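Local coordinates for tail fiber protein (Acinetobacter phage AM24, PDB 5W5P), which forms a trimeric phage tailspike that probably recognises, and may degrade, the capsular polysaccharide of the Acinetobacter host, at residues E263-I274 against R286-Y297; F561-L569 against K581-S589. All blocks are in the same frame, centred on the assembly; numbering follows the deposited sequence.

Contact 1: E263-I274 against R286-Y297; sequences EENHLALCNRII and RNFCESCYGGVY
Arg272 lays its guanidinium flat on one face of the Tyr297 ring, with the two planes 14° apart. Arg272 CZ stands 3.7 Å from the centroid of the Tyr297 ring, a cation-pi contact, and Arg272 CD adds a CH-pi contact over the same ring. The Arg272 chain bends at chi2 (-84°), which folds the guanidinium back so that NH2 also bonds Asn271 O. Tyr297 OH is hydrogen-bonded to Asp345, which holds the hydroxyl end of the ring.

A salt bridge lies at the other end of the contact, between Glu263 and Arg286. Glu263 OE1 takes Arg286 NE at 2.8 Å on the anti side of the carboxylate, with a weak second bond from Arg286 NH2. The two side chains run side by side, pointing the same way. Glu264 is salt-bridged to Lys232 of the second subunit.

Among the rings, Phe288 turns its edge toward the face of His266 in an offset edge-to-face pair, centroids 5.6 Å apart. His266 NE2 is hydrogen-bonded to Glu203 of the second subunit.

Apolar contacts gather on the other face. Leu267 CD1 meets Cys289 SG at 3.7 Å, and Leu267 CB meets Cys292 SG at 3.8 Å. At the corner, Ile273 packs its side chain on Gly295.

Backbone bonds join the parallel strands. Phe288 N binds Asn265 O at 3.0 Å and Glu290 N binds Leu267 O at 2.8 Å. After the turn, Tyr297 N binds Ile274 O.

The arrangement is consistent with successive coils of a right-handed parallel beta-helix, as in other tailspikes. Strand 266-268 lies between strands 235-237 and 288-290, and strand 288-290 is paired in turn with strand 315-317. After the corner at Ile273, strand 272-276 lies between strands 241-244 and 294-298. Trp316 touches Ile273, Cys289 and Cys292.

Contact 2: F561-L569 against K581-S589; sequences FKHFTSPVL and KLSGYVAAS
The ring of Tyr585 points its edge at one face of Phe564. This edge-to-face pair has its centroids 5.3 Å apart. The planes meet at 66°. The nearest atoms are Tyr585 CD1 and Phe564 CZ, 3.7 Å apart. CG of Tyr585 stands opposite its own backbone N (chi1 178°), which brings the CD1-CE1 edge of the ring against both Phe564 and His563. The opposite face of Phe564 is covered near its rim by Leu582 CD1. Leu582 CB comes within 3.6 Å of Phe564 CE1, and these two side chains cross at about a right angle. Ser583 O lies at the edge of the Phe564 ring.

His563 runs alongside Tyr585, pointing the same way. Their planes are oblique. His563 CD2 approaches Tyr585 OH at 3.5 Å. Within its own segment, His563 ND1 donates to Phe561 O, and NE2 is hydrogen-bonded to Thr596 OG1. These two bonds fix the rotation of the imidazole. Phe561 leans on Ala588, with CD2 of Phe561 3.6 Å from CB of Ala588.

The backbones are joined at a few points. Val586 N gives a nearly straight bond to His563 O, 2.8 Å long with an angle of 170° at the hydrogen. Thr565 N binds Gly584 O, which also accepts from a water that touches Thr565 OG1. Farther along, Ser583 OG accepts from Val568 N at 2.8 Å, and Ser583 N returns a weak bond to Val568 O. Leu569 and Leu582 form an antiparallel non-hydrogen-bonded pair.

Met502 of strand 492-503 touches both His563 and Phe564, and His471 meets Tyr585 edge-to-face. The whole is an aromatic cluster of His563, Phe564 and Tyr585, where the segments diverge into loops at the open end of the antiparallel hairpin of strands 569-574 and 577-582 in the C-terminal beta domain.

Overall arrangement
From the N terminus the chain first passes through the region before the beta-helix, then enters its coils. Contact 1 closes one turn there, joining 263-274 to 286-297 across an 11-residue link that is mostly strand. The coils continue to about residue 432, and the chain then enters the antiparallel C-terminal domain. Contact 2 closes a second short loop in that domain, where 561-569 returns to 581-589 round a hairpin. The two contacts are in series, neither nested nor crossed. The centres of contact 1 and contact 2 are about 72 Å apart, and the nearest atoms of contact 1 and contact 2 about 54 Å. Contact 1 borders both other subunits of the trimer, whereas no other chain touches contact 2.

Contact 1: E263-I274 against R286-Y297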
loop_
_atom_site.group_PDB
_atom_site.type_symbol
_atom_site.label_atom_id
_atom_site.label_comp_id
_atom_site.label_asym_id
_atom_site.label_seq_id
_atom_site.Cartn_x
_atom_site.Cartn_y
_atom_site.Cartn_z
ATOM N N GLU A 263 1.737 8.866 10.381
ATOM C CA GLU A 263 2.645 7.959 9.694
ATOM C C GLU A 263 4.061 8.108 10.236
ATOM O O GLU A 263 4.520 9.222 10.489
ATOM C CB GLU A 263 2.630 8.227 8.180
ATOM C CG GLU A 263 3.280 7.144 7.333
ATOM C CD GLU A 263 3.163 7.410 5.838
ATOM O OE1 GLU A 263 3.456 6.491 5.044
ATOM O OE2 GLU A 263 2.789 8.540 5.459
ATOM N N GLU A 264 4.743 6.972 10.415
ATOM C CA GLU A 264 6.167 6.930 10.770
ATOM C C GLU A 264 6.452 7.613 12.110
ATOM O O GLU A 264 7.385 8.411 12.245
ATOM C CB GLU A 264 7.027 7.526 9.652
ATOM C CG GLU A 264 7.374 6.526 8.547
ATOM C CD GLU A 264 7.102 7.063 7.147
ATOM O OE1 GLU A 264 7.371 8.265 6.908
ATOM O OE2 GLU A 264 6.615 6.285 6.292
ATOM N N ASN A 265 5.657 7.272 13.120
ATOM C CA ASN A 265 5.830 7.777 14.475
ATOM C C ASN A 265 6.220 6.640 15.411
ATOM O O ASN A 265 6.188 5.462 15.048
ATOM C CB ASN A 265 4.556 8.454 14.995
ATOM C CG ASN A 265 4.203 9.702 14.221
ATOM O OD1 ASN A 265 4.919 10.707 14.274
ATOM N ND2 ASN A 265 3.090 9.650 13.494
ATOM N N HIS A 266 6.578 7.014 16.636
ATOM C CA HIS A 266 6.913 6.071 17.699
ATOM C C HIS A 266 5.912 6.292 18.836
ATOM O O HIS A 266 6.071 7.204 19.650
ATOM C CB HIS A 266 8.358 6.267 18.167
ATOM C CG HIS A 266 9.370 6.207 17.063
ATOM N ND1 HIS A 266 10.179 5.111 16.853
ATOM C CD2 HIS A 266 9.713 7.113 16.116
ATOM C CE1 HIS A 266 10.973 5.340 15.821
ATOM N NE2 HIS A 266 10.709 6.548 15.356
ATOM N N LEU A 267 4.873 5.460 18.884
ATOM C CA LEU A 267 3.820 5.571 19.886
ATOM C C LEU A 267 4.040 4.544 20.986
ATOM O O LEU A 267 4.300 3.369 20.713
ATOM C CB LEU A 267 2.433 5.365 19.271
ATOM C CG LEU A 267 2.121 6.059 17.944
ATOM C CD1 LEU A 267 0.675 5.840 17.561
ATOM C CD2 LEU A 267 2.425 7.545 18.028
ATOM N N ALA A 268 3.926 4.987 22.232
ATOM C CA ALA A 268 4.094 4.085 23.360
ATOM C C ALA A 268 3.185 4.526 24.495
ATOM O O ALA A 268 3.174 5.707 24.861
ATOM C CB ALA A 268 5.553 4.047 23.824
ATOM N N LEU A 269 2.419 3.573 25.030
ATOM C CA LEU A 269 1.595 3.783 26.221
ATOM C C LEU A 269 0.562 4.886 26.018
ATOM O O LEU A 269 0.145 5.539 26.974
ATOM C CB LEU A 269 2.465 4.079 27.442
ATOM C CG LEU A 269 3.432 2.947 27.795
ATOM C CD1 LEU A 269 4.507 3.414 28.769
ATOM C CD2 LEU A 269 2.652 1.778 28.362
ATOM N N CYS A 270 0.139 5.100 24.776
ATOM C CA CYS A 270 -0.903 6.071 24.474
ATOM C C CYS A 270 -2.276 5.434 24.652
ATOM O O CYS A 270 -2.467 4.253 24.348
ATOM C CB CYS A 270 -0.747 6.607 23.049
ATOM S SG CYS A 270 0.873 7.350 22.696
ATOM N N ASN A 271 -3.229 6.217 25.163
ATOM C CA ASN A 271 -4.572 5.689 25.396
ATOM C C ASN A 271 -5.337 5.527 24.090
ATOM O O ASN A 271 -6.080 4.555 23.918
ATOM C CB ASN A 271 -5.348 6.600 26.349
ATOM C CG ASN A 271 -4.827 6.544 27.767
ATOM O OD1 ASN A 271 -4.352 5.504 28.229
ATOM N ND2 ASN A 271 -4.909 7.669 28.470
ATOM N N ARG A 272 -5.193 6.487 23.176
ATOM C CA ARG A 272 -5.816 6.431 21.862
ATOM C C ARG A 272 -4.893 7.099 20.858
ATOM O O ARG A 272 -4.137 8.013 21.201
ATOM C CB ARG A 272 -7.185 7.131 21.822
ATOM C CG ARG A 272 -8.218 6.593 22.790
ATOM C CD ARG A 272 -8.943 5.390 22.227
ATOM N NE ARG A 272 -10.093 5.031 23.057
ATOM C CZ ARG A 272 -10.049 4.147 24.048
ATOM N NH1 ARG A 272 -11.142 3.888 24.753
ATOM N NH2 ARG A 272 -8.912 3.521 24.332
ATOM N N ILE A 273 -4.955 6.631 19.614
ATOM C CA ILE A 273 -4.330 7.366 18.521
ATOM C C ILE A 273 -5.263 8.464 18.031
ATOM O O ILE A 273 -4.891 9.643 17.979
ATOM C CB ILE A 273 -3.936 6.409 17.382
ATOM C CG1 ILE A 273 -2.984 5.325 17.889
ATOM C CG2 ILE A 273 -3.293 7.179 16.248
ATOM C CD1 ILE A 273 -2.617 4.295 16.827
ATOM N N ILE A 274 -6.491 8.093 17.680
ATOM C CA ILE A 274 -7.537 9.031 17.298
ATOM C C ILE A 274 -8.747 8.762 18.180
ATOM O O ILE A 274 -9.152 7.607 18.352
ATOM C CB ILE A 274 -7.912 8.904 15.808
ATOM C CG1 ILE A 274 -6.707 9.237 14.925
ATOM C CG2 ILE A 274 -9.093 9.803 15.474
ATOM C CD1 ILE A 274 -7.025 9.231 13.441
ATOM N N ARG A 286 2.314 2.622 9.239
ATOM C CA ARG A 286 3.759 2.502 9.442
ATOM C C ARG A 286 4.216 3.221 10.717
ATOM O O ARG A 286 5.211 3.946 10.728
ATOM C CB ARG A 286 4.527 3.007 8.212
ATOM C CG ARG A 286 4.332 2.151 6.959
ATOM C CD ARG A 286 4.681 2.909 5.678
ATOM N NE ARG A 286 3.576 3.740 5.198
ATOM C CZ ARG A 286 2.609 3.315 4.386
ATOM N NH1 ARG A 286 2.600 2.063 3.955
ATOM N NH2 ARG A 286 1.645 4.141 4.002
ATOM N N ASN A 287 3.492 2.995 11.807
ATOM C CA ASN A 287 3.861 3.520 13.113
ATOM C C ASN A 287 4.299 2.384 14.028
ATOM O O ASN A 287 3.691 1.312 14.033
ATOM C CB ASN A 287 2.701 4.277 13.771
ATOM C CG ASN A 287 2.151 5.387 12.905
ATOM O OD1 ASN A 287 1.195 5.189 12.147
ATOM N ND2 ASN A 287 2.727 6.572 13.036
ATOM N N PHE A 288 5.347 2.627 14.811
ATOM C CA PHE A 288 5.819 1.680 15.820
ATOM C C PHE A 288 5.044 1.934 17.113
ATOM O O PHE A 288 5.375 2.841 17.878
ATOM C CB PHE A 288 7.320 1.840 16.043
ATOM C CG PHE A 288 8.162 1.526 14.834
ATOM C CD1 PHE A 288 7.827 0.471 13.995
ATOM C CD2 PHE A 288 9.292 2.282 14.538
ATOM C CE1 PHE A 288 8.601 0.173 12.886
ATOM C CE2 PHE A 288 10.074 1.988 13.430
ATOM C CZ PHE A 288 9.725 0.929 12.603
ATOM N N CYS A 289 4.010 1.136 17.375
ATOM C CA CYS A 289 3.165 1.326 18.553
ATOM C C CYS A 289 3.426 0.220 19.566
ATOM O O CYS A 289 3.174 -0.956 19.284
ATOM C CB CYS A 289 1.685 1.359 18.181
ATOM S SG CYS A 289 1.305 2.295 16.697
ATOM N N GLU A 290 3.899 0.606 20.750
ATOM C CA GLU A 290 4.305 -0.330 21.791
ATOM C C GLU A 290 3.475 -0.076 23.041
ATOM O O GLU A 290 3.540 1.011 23.622
ATOM C CB GLU A 290 5.798 -0.190 22.096
ATOM C CG GLU A 290 6.697 -0.274 20.868
ATOM C CD GLU A 290 7.095 -1.704 20.527
ATOM O OE1 GLU A 290 6.439 -2.649 21.023
ATOM O OE2 GLU A 290 8.071 -1.886 19.766
ATOM N N SER A 291 2.696 -1.079 23.446
ATOM C CA SER A 291 1.928 -1.031 24.689
ATOM C C SER A 291 0.942 0.137 24.698
ATOM O O SER A 291 0.764 0.812 25.711
ATOM C CB SER A 291 2.857 -0.963 25.903
ATOM O OG SER A 291 3.757 -2.056 25.915
ATOM N N CYS A 292 0.300 0.383 23.560
ATOM C CA CYS A 292 -0.757 1.382 23.472
ATOM C C CYS A 292 -2.098 0.752 23.834
ATOM O O CYS A 292 -2.414 -0.354 23.401
ATOM C CB CYS A 292 -0.821 1.979 22.069
ATOM S SG CYS A 292 0.555 3.069 21.678
ATOM N N TYR A 293 -2.889 1.468 24.622
ATOM C CA TYR A 293 -4.142 0.924 25.131
ATOM C C TYR A 293 -5.303 1.078 24.155
ATOM O O TYR A 293 -6.392 0.554 24.424
ATOM C CB TYR A 293 -4.468 1.582 26.477
ATOM C CG TYR A 293 -3.341 1.414 27.462
ATOM C CD1 TYR A 293 -3.064 0.168 28.015
ATOM C CD2 TYR A 293 -2.529 2.488 27.815
ATOM C CE1 TYR A 293 -2.021 -0.007 28.908
ATOM C CE2 TYR A 293 -1.480 2.329 28.712
ATOM C CZ TYR A 293 -1.227 1.077 29.255
ATOM O OH TYR A 293 -0.187 0.904 30.147
ATOM N N GLY A 294 -5.099 1.762 23.032
ATOM C CA GLY A 294 -6.147 1.939 22.047
ATOM C C GLY A 294 -5.644 2.642 20.805
ATOM O O GLY A 294 -4.746 3.486 20.884
ATOM N N GLY A 295 -6.208 2.298 19.649
ATOM C CA GLY A 295 -5.790 2.909 18.401
ATOM C C GLY A 295 -6.789 3.892 17.829
ATOM O O GLY A 295 -7.094 4.911 18.454
ATOM N N VAL A 296 -7.314 3.592 16.644
ATOM C CA VAL A 296 -8.219 4.491 15.935
ATOM C C VAL A 296 -9.642 4.199 16.389
ATOM O O VAL A 296 -10.226 3.183 16.011
ATOM C CB VAL A 296 -8.089 4.337 14.415
ATOM C CG1 VAL A 296 -8.906 5.406 13.710
ATOM C CG2 VAL A 296 -6.631 4.406 14.003
ATOM N N TYR A 297 -10.205 5.092 17.194
ATOM C CA TYR A 297 -11.590 4.986 17.639
ATOM C C TYR A 297 -12.413 6.011 16.865
ATOM O O TYR A 297 -12.261 7.223 17.068
ATOM C CB TYR A 297 -11.703 5.217 19.142
ATOM C CG TYR A 297 -11.454 3.996 20.004
ATOM C CD1 TYR A 297 -10.278 3.259 19.886
ATOM C CD2 TYR A 297 -12.388 3.593 20.954
ATOM C CE1 TYR A 297 -10.043 2.148 20.689
ATOM C CE2 TYR A 297 -12.163 2.490 21.759
ATOM C CZ TYR A 297 -10.991 1.771 21.622
ATOM O OH TYR A 297 -10.771 0.676 22.428
HETATM O O HOH W 1 7.794 4.555 12.709
#

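Contact 2: F561-L569 against K581-S589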
loop_
_atom_site.group_PDB
_atom_site.type_symbol
_atom_site.label_atom_id
_atom_site.label_comp_id
_atom_site.label_asym_id
_atom_site.label_seq_id
_atom_site.Cartn_x
_atom_site.Cartn_y
_atom_site.Cartn_z
ATOM N N PHE A 561 -34.378 -23.382 -35.944
ATOM C CA PHE A 561 -34.671 -24.732 -36.405
ATOM C C PHE A 561 -34.084 -25.769 -35.455
ATOM O O PHE A 561 -32.977 -25.600 -34.937
ATOM C CB PHE A 561 -34.108 -24.941 -37.813
ATOM C CG PHE A 561 -34.470 -26.268 -38.433
ATOM C CD1 PHE A 561 -35.756 -26.505 -38.894
ATOM C CD2 PHE A 561 -33.518 -27.268 -38.575
ATOM C CE1 PHE A 561 -36.086 -27.712 -39.474
ATOM C CE2 PHE A 561 -33.847 -28.482 -39.158
ATOM C CZ PHE A 561 -35.131 -28.704 -39.605
ATOM N N LYS A 562 -34.830 -26.849 -35.238
ATOM C CA LYS A 562 -34.365 -27.979 -34.434
ATOM C C LYS A 562 -33.425 -28.823 -35.289
ATOM O O LYS A 562 -33.866 -29.571 -36.167
ATOM C CB LYS A 562 -35.554 -28.794 -33.933
ATOM C CG LYS A 562 -35.182 -30.058 -33.178
ATOM C CD LYS A 562 -36.414 -30.889 -32.841
ATOM C CE LYS A 562 -36.025 -32.137 -32.069
ATOM N NZ LYS A 562 -37.194 -32.953 -31.647
ATOM N N HIS A 563 -32.117 -28.708 -35.037
ATOM C CA HIS A 563 -31.130 -29.369 -35.886
ATOM C C HIS A 563 -30.877 -30.815 -35.475
ATOM O O HIS A 563 -30.536 -31.645 -36.329
ATOM C CB HIS A 563 -29.808 -28.596 -35.861
ATOM C CG HIS A 563 -29.815 -27.352 -36.695
ATOM N ND1 HIS A 563 -30.569 -26.245 -36.372
ATOM C CD2 HIS A 563 -29.160 -27.041 -37.840
ATOM C CE1 HIS A 563 -30.378 -25.305 -37.282
ATOM N NE2 HIS A 563 -29.529 -25.762 -38.184
ATOM N N PHE A 564 -31.022 -31.135 -34.192
ATOM C CA PHE A 564 -30.715 -32.460 -33.674
ATOM C C PHE A 564 -31.998 -33.203 -33.318
ATOM O O PHE A 564 -32.927 -32.620 -32.752
ATOM C CB PHE A 564 -29.801 -32.365 -32.447
ATOM C CG PHE A 564 -28.398 -31.915 -32.763
ATOM C CD1 PHE A 564 -27.449 -32.828 -33.198
ATOM C CD2 PHE A 564 -28.026 -30.585 -32.614
ATOM C CE1 PHE A 564 -26.160 -32.430 -33.486
ATOM C CE2 PHE A 564 -26.731 -30.177 -32.896
ATOM C CZ PHE A 564 -25.798 -31.103 -33.335
ATOM N N THR A 565 -32.048 -34.489 -33.660
ATOM C CA THR A 565 -33.180 -35.357 -33.330
ATOM C C THR A 565 -32.650 -36.500 -32.468
ATOM O O THR A 565 -32.016 -37.429 -32.978
ATOM C CB THR A 565 -33.875 -35.869 -34.590
ATOM O OG1 THR A 565 -34.482 -34.769 -35.280
ATOM C CG2 THR A 565 -34.947 -36.890 -34.239
ATOM N N SER A 566 -32.904 -36.412 -31.158
ATOM C CA SER A 566 -32.447 -37.354 -30.139
ATOM C C SER A 566 -30.972 -37.695 -30.325
ATOM O O SER A 566 -30.635 -38.820 -30.710
ATOM C CB SER A 566 -33.303 -38.621 -30.162
ATOM O OG SER A 566 -33.084 -39.351 -31.350
ATOM N N PRO A 567 -30.066 -36.760 -30.050
ATOM C CA PRO A 567 -28.651 -36.996 -30.358
ATOM C C PRO A 567 -27.987 -37.963 -29.391
ATOM O O PRO A 567 -28.343 -38.057 -28.212
ATOM C CB PRO A 567 -28.034 -35.599 -30.247
ATOM C CG PRO A 567 -28.902 -34.897 -29.264
ATOM C CD PRO A 567 -30.296 -35.425 -29.476
ATOM N N VAL A 568 -26.995 -38.678 -29.912
ATOM C CA VAL A 568 -26.165 -39.593 -29.139
ATOM C C VAL A 568 -24.722 -39.127 -29.275
ATOM O O VAL A 568 -24.285 -38.758 -30.371
ATOM C CB VAL A 568 -26.342 -41.051 -29.612
ATOM C CG1 VAL A 568 -25.101 -41.881 -29.325
ATOM C CG2 VAL A 568 -27.558 -41.669 -28.950
ATOM N N LEU A 569 -23.995 -39.115 -28.159
ATOM C CA LEU A 569 -22.622 -38.626 -28.133
ATOM C C LEU A 569 -21.646 -39.753 -28.448
ATOM O O LEU A 569 -21.725 -40.838 -27.863
ATOM C CB LEU A 569 -22.292 -38.014 -26.770
ATOM C CG LEU A 569 -20.801 -37.875 -26.442
ATOM C CD1 LEU A 569 -20.148 -36.806 -27.308
ATOM C CD2 LEU A 569 -20.594 -37.574 -24.962
ATOM N N LYS A 581 -18.767 -35.776 -30.791
ATOM C CA LYS A 581 -19.710 -35.737 -31.899
ATOM C C LYS A 581 -21.112 -36.089 -31.424
ATOM O O LYS A 581 -21.292 -36.898 -30.509
ATOM C CB LYS A 581 -19.305 -36.702 -33.021
ATOM C CG LYS A 581 -17.816 -36.789 -33.291
ATOM C CD LYS A 581 -17.527 -37.915 -34.263
ATOM C CE LYS A 581 -16.068 -37.958 -34.648
ATOM N NZ LYS A 581 -15.854 -38.950 -35.738
ATOM N N LEU A 582 -22.106 -35.482 -32.071
ATOM C CA LEU A 582 -23.510 -35.755 -31.808
ATOM C C LEU A 582 -24.192 -36.250 -33.077
ATOM O O LEU A 582 -23.869 -35.813 -34.187
ATOM C CB LEU A 582 -24.232 -34.511 -31.278
ATOM C CG LEU A 582 -23.764 -34.007 -29.913
ATOM C CD1 LEU A 582 -24.417 -32.676 -29.572
ATOM C CD2 LEU A 582 -24.044 -35.044 -28.832
ATOM N N SER A 583 -25.146 -37.160 -32.904
ATOM C CA SER A 583 -25.865 -37.769 -34.011
ATOM C C SER A 583 -27.225 -37.096 -34.204
ATOM O O SER A 583 -27.599 -36.159 -33.490
ATOM C CB SER A 583 -26.023 -39.273 -33.781
ATOM O OG SER A 583 -26.668 -39.534 -32.545
ATOM N N GLY A 584 -27.968 -37.586 -35.194
ATOM C CA GLY A 584 -29.292 -37.064 -35.483
ATOM C C GLY A 584 -29.315 -35.652 -36.024
ATOM O O GLY A 584 -30.294 -34.930 -35.810
ATOM N N TYR A 585 -28.268 -35.238 -36.730
ATOM C CA TYR A 585 -28.161 -33.866 -37.207
ATOM C C TYR A 585 -28.762 -33.729 -38.600
ATOM O O TYR A 585 -28.413 -34.485 -39.514
ATOM C CB TYR A 585 -26.702 -33.407 -37.226
ATOM C CG TYR A 585 -26.528 -32.004 -37.757
ATOM C CD1 TYR A 585 -26.587 -30.907 -36.902
ATOM C CD2 TYR A 585 -26.322 -31.771 -39.114
ATOM C CE1 TYR A 585 -26.433 -29.622 -37.379
ATOM C CE2 TYR A 585 -26.173 -30.491 -39.600
ATOM C CZ TYR A 585 -26.228 -29.420 -38.726
ATOM O OH TYR A 585 -26.079 -28.142 -39.203
ATOM N N VAL A 586 -29.651 -32.751 -38.756
ATOM C CA VAL A 586 -30.192 -32.360 -40.055
ATOM C C VAL A 586 -30.128 -30.841 -40.130
ATOM O O VAL A 586 -30.683 -30.150 -39.267
ATOM C CB VAL A 586 -31.634 -32.859 -40.265
ATOM C CG1 VAL A 586 -32.218 -32.267 -41.539
ATOM C CG2 VAL A 586 -31.675 -34.377 -40.308
ATOM N N ALA A 587 -29.449 -30.324 -41.152
ATOM C CA ALA A 587 -29.246 -28.887 -41.267
ATOM C C ALA A 587 -30.535 -28.177 -41.665
ATOM O O ALA A 587 -31.366 -28.709 -42.409
ATOM C CB ALA A 587 -28.156 -28.582 -42.292
ATOM N N ALA A 588 -30.694 -26.958 -41.153
ATOM C CA ALA A 588 -31.780 -26.090 -41.585
ATOM C C ALA A 588 -31.548 -25.636 -43.022
ATOM O O ALA A 588 -30.409 -25.539 -43.487
ATOM C CB ALA A 588 -31.891 -24.876 -40.663
ATOM N N SER A 589 -32.637 -25.352 -43.726
ATOM C CA SER A 589 -32.563 -24.938 -45.125
ATOM C C SER A 589 -33.926 -24.400 -45.546
ATOM O O SER A 589 -34.882 -24.386 -44.763
ATOM C CB SER A 589 -32.123 -26.096 -46.025
ATOM O OG SER A 589 -32.908 -27.254 -45.795
HETATM O O HOH W 2 -32.539 -33.895 -37.000
#